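Local coordinates for protein Dot/Icm T4SS effector (Legionella pneumophila, PDB 6VVE) that acts as an effector kinase translocated by the Dot/Icm type IV secretion system, activated by host inositol hexakisphosphate and binding ADP with manganese, at residues Asp230-Val235 with Ser267-Pro272. Sequence-based numbering, arbitrary orientation.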
loop_
_atom_site.group_PDB
_atom_site.type_symbol
_atom_site.label_atom_id
_atom_site.label_comp_id
_atom_site.label_asym_id
_atom_site.label_seq_id
_atom_site.Cartn_x
_atom_site.Cartn_y
_atom_site.Cartn_z
ATOM N N ASP A 230 4.023 -2.677 12.483
ATOM C CA ASP A 230 3.650 -4.073 12.679
ATOM C C ASP A 230 2.377 -4.436 11.932
ATOM O O ASP A 230 1.821 -5.514 12.152
ATOM C CB ASP A 230 3.479 -4.375 14.175
ATOM C CG ASP A 230 4.793 -4.233 14.949
ATOM O OD1 ASP A 230 5.869 -4.221 14.302
ATOM O OD2 ASP A 230 4.746 -4.129 16.198
ATOM N N GLN A 231 1.901 -3.550 11.060
ATOM C CA GLN A 231 0.672 -3.791 10.312
ATOM C C GLN A 231 0.689 -5.157 9.647
ATOM O O GLN A 231 -0.267 -5.937 9.772
ATOM C CB GLN A 231 0.513 -2.678 9.269
ATOM C CG GLN A 231 -0.821 -2.582 8.599
ATOM C CD GLN A 231 -0.905 -1.356 7.711
ATOM O OE1 GLN A 231 -0.188 -1.246 6.717
ATOM N NE2 GLN A 231 -1.753 -0.416 8.089
ATOM N N TRP A 232 1.770 -5.456 8.925
ATOM C CA TRP A 232 1.880 -6.719 8.202
ATOM C C TRP A 232 1.608 -7.912 9.111
ATOM O O TRP A 232 1.013 -8.910 8.683
ATOM C CB TRP A 232 3.282 -6.839 7.594
ATOM C CG TRP A 232 4.345 -6.888 8.647
ATOM C CD1 TRP A 232 4.951 -5.822 9.249
ATOM C CD2 TRP A 232 4.920 -8.060 9.230
ATOM N NE1 TRP A 232 5.869 -6.263 10.180
ATOM C CE2 TRP A 232 5.866 -7.633 10.183
ATOM C CE3 TRP A 232 4.718 -9.428 9.052
ATOM C CZ2 TRP A 232 6.622 -8.530 10.935
ATOM C CZ3 TRP A 232 5.477 -10.321 9.804
ATOM C CH2 TRP A 232 6.409 -9.867 10.733
ATOM N N LEU A 233 2.045 -7.830 10.371
ATOM C CA LEU A 233 1.871 -8.949 11.290
ATOM C C LEU A 233 0.409 -9.135 11.659
ATOM O O LEU A 233 -0.061 -10.279 11.791
ATOM C CB LEU A 233 2.716 -8.724 12.539
ATOM C CG LEU A 233 2.741 -9.827 13.591
ATOM C CD1 LEU A 233 3.434 -11.065 13.059
ATOM C CD2 LEU A 233 3.429 -9.324 14.868
ATOM N N TYR A 234 -0.326 -8.028 11.834
ATOM C CA TYR A 234 -1.737 -8.133 12.197
ATOM C C TYR A 234 -2.536 -8.817 11.090
ATOM O O TYR A 234 -3.389 -9.675 11.361
ATOM C CB TYR A 234 -2.331 -6.751 12.463
ATOM C CG TYR A 234 -1.562 -5.874 13.427
ATOM C CD1 TYR A 234 -0.658 -6.412 14.337
ATOM C CD2 TYR A 234 -1.769 -4.499 13.447
ATOM C CE1 TYR A 234 0.043 -5.607 15.208
ATOM C CE2 TYR A 234 -1.086 -3.681 14.331
ATOM C CZ TYR A 234 -0.171 -4.236 15.197
ATOM O OH TYR A 234 0.511 -3.412 16.055
ATOM N N VAL A 235 -2.275 -8.442 9.834
ATOM C CA VAL A 235 -2.988 -9.043 8.712
ATOM C C VAL A 235 -2.737 -10.546 8.672
ATOM O O VAL A 235 -3.674 -11.353 8.564
ATOM C CB VAL A 235 -2.576 -8.366 7.391
ATOM C CG1 VAL A 235 -3.247 -9.050 6.213
ATOM C CG2 VAL A 235 -2.915 -6.880 7.419
ATOM N N SER A 267 8.255 -1.228 18.177
ATOM C CA SER A 267 7.490 -2.164 17.371
ATOM C C SER A 267 8.164 -3.529 17.393
ATOM O O SER A 267 9.377 -3.639 17.596
ATOM C CB SER A 267 7.364 -1.672 15.928
ATOM O OG SER A 267 8.643 -1.551 15.307
ATOM N N LEU A 268 7.360 -4.574 17.195
ATOM C CA LEU A 268 7.902 -5.921 17.156
ATOM C C LEU A 268 8.861 -6.097 15.990
ATOM O O LEU A 268 9.848 -6.837 16.103
ATOM C CB LEU A 268 6.772 -6.942 17.066
ATOM C CG LEU A 268 5.782 -6.940 18.228
ATOM C CD1 LEU A 268 4.573 -7.801 17.907
ATOM C CD2 LEU A 268 6.454 -7.428 19.500
ATOM N N SER A 269 8.600 -5.415 14.869
ATOM C CA SER A 269 9.440 -5.583 13.685
ATOM C C SER A 269 10.853 -5.066 13.911
ATOM O O SER A 269 11.804 -5.593 13.321
ATOM C CB SER A 269 8.798 -4.879 12.486
ATOM O OG SER A 269 7.515 -5.431 12.211
ATOM N N ASP A 270 11.015 -4.051 14.759
ATOM C CA ASP A 270 12.337 -3.550 15.109
ATOM C C ASP A 270 13.083 -4.471 16.068
ATOM O O ASP A 270 14.219 -4.158 16.446
ATOM C CB ASP A 270 12.230 -2.157 15.731
ATOM C CG ASP A 270 11.787 -1.099 14.734
ATOM O OD1 ASP A 270 12.194 -1.179 13.555
ATOM O OD2 ASP A 270 11.029 -0.186 15.135
ATOM N N ASN A 271 12.477 -5.585 16.475
ATOM C CA ASN A 271 13.084 -6.514 17.428
ATOM C C ASN A 271 12.860 -7.933 16.929
ATOM O O ASN A 271 11.969 -8.646 17.404
ATOM C CB ASN A 271 12.496 -6.331 18.831
ATOM C CG ASN A 271 12.752 -4.949 19.394
ATOM O OD1 ASN A 271 13.700 -4.745 20.157
ATOM N ND2 ASN A 271 11.910 -3.985 19.018
ATOM N N PRO A 272 13.653 -8.376 15.952
ATOM C CA PRO A 272 13.481 -9.749 15.442
ATOM C C PRO A 272 13.548 -10.808 16.532
ATOM O O PRO A 272 12.888 -11.854 16.413
ATOM C CB PRO A 272 14.635 -9.896 14.435
ATOM C CG PRO A 272 14.941 -8.498 14.001
ATOM C CD PRO A 272 14.691 -7.626 15.215
#
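The carboxylate of Asp230 accepts hydrogen bonds from the backbone N-H groups of two consecutive residues, Leu268 and Ser269, at the start of the type I beta turn Leu268-Asn271. Asp230 OD2 uses its syn lone pair to take Leu268 N at 2.8 Å, with an N-H...O angle of 159°. Ser269 N reaches Asp230 OD1 at 3.0 Å, also on the syn side but 28° out of the carboxylate plane. With CG anti to its own carbonyl carbon (chi1 -65°), Asp230 extends from the junction between helices 219-229 and 231-239 and holds the turn by both oxygens. Tyr260 OH is a further hydrogen-bond partner of OD2, so this buried carboxylate has several polar contacts, consistent with stabilisation of its negative charge.

A second polar group centres on the Ser269 hydroxyl. Trp232 NE1 donates to Ser269 OG across 2.7 Å, and the oxygen lies close to the indole plane, at the ring edge. The same OG is hydrogen-bonded to Lys229 O and lies 2.9 Å from Asp230 OD1.

Between the two segments, the apolar contact is Leu233 CD2 against Leu268 CD1 (3.6 Å), the two side chains crossing at about a right angle.

The contact thus fastens the loop between helices 253-262 and 272-280 to the first turn of helix 231-239. Helix 159-174 also contacts Trp232, through Val166 and a cation-pi partner, Lys170, while helix 253-262 packs against the leucines, with Ile256 touching both and Trp259 touching Leu268.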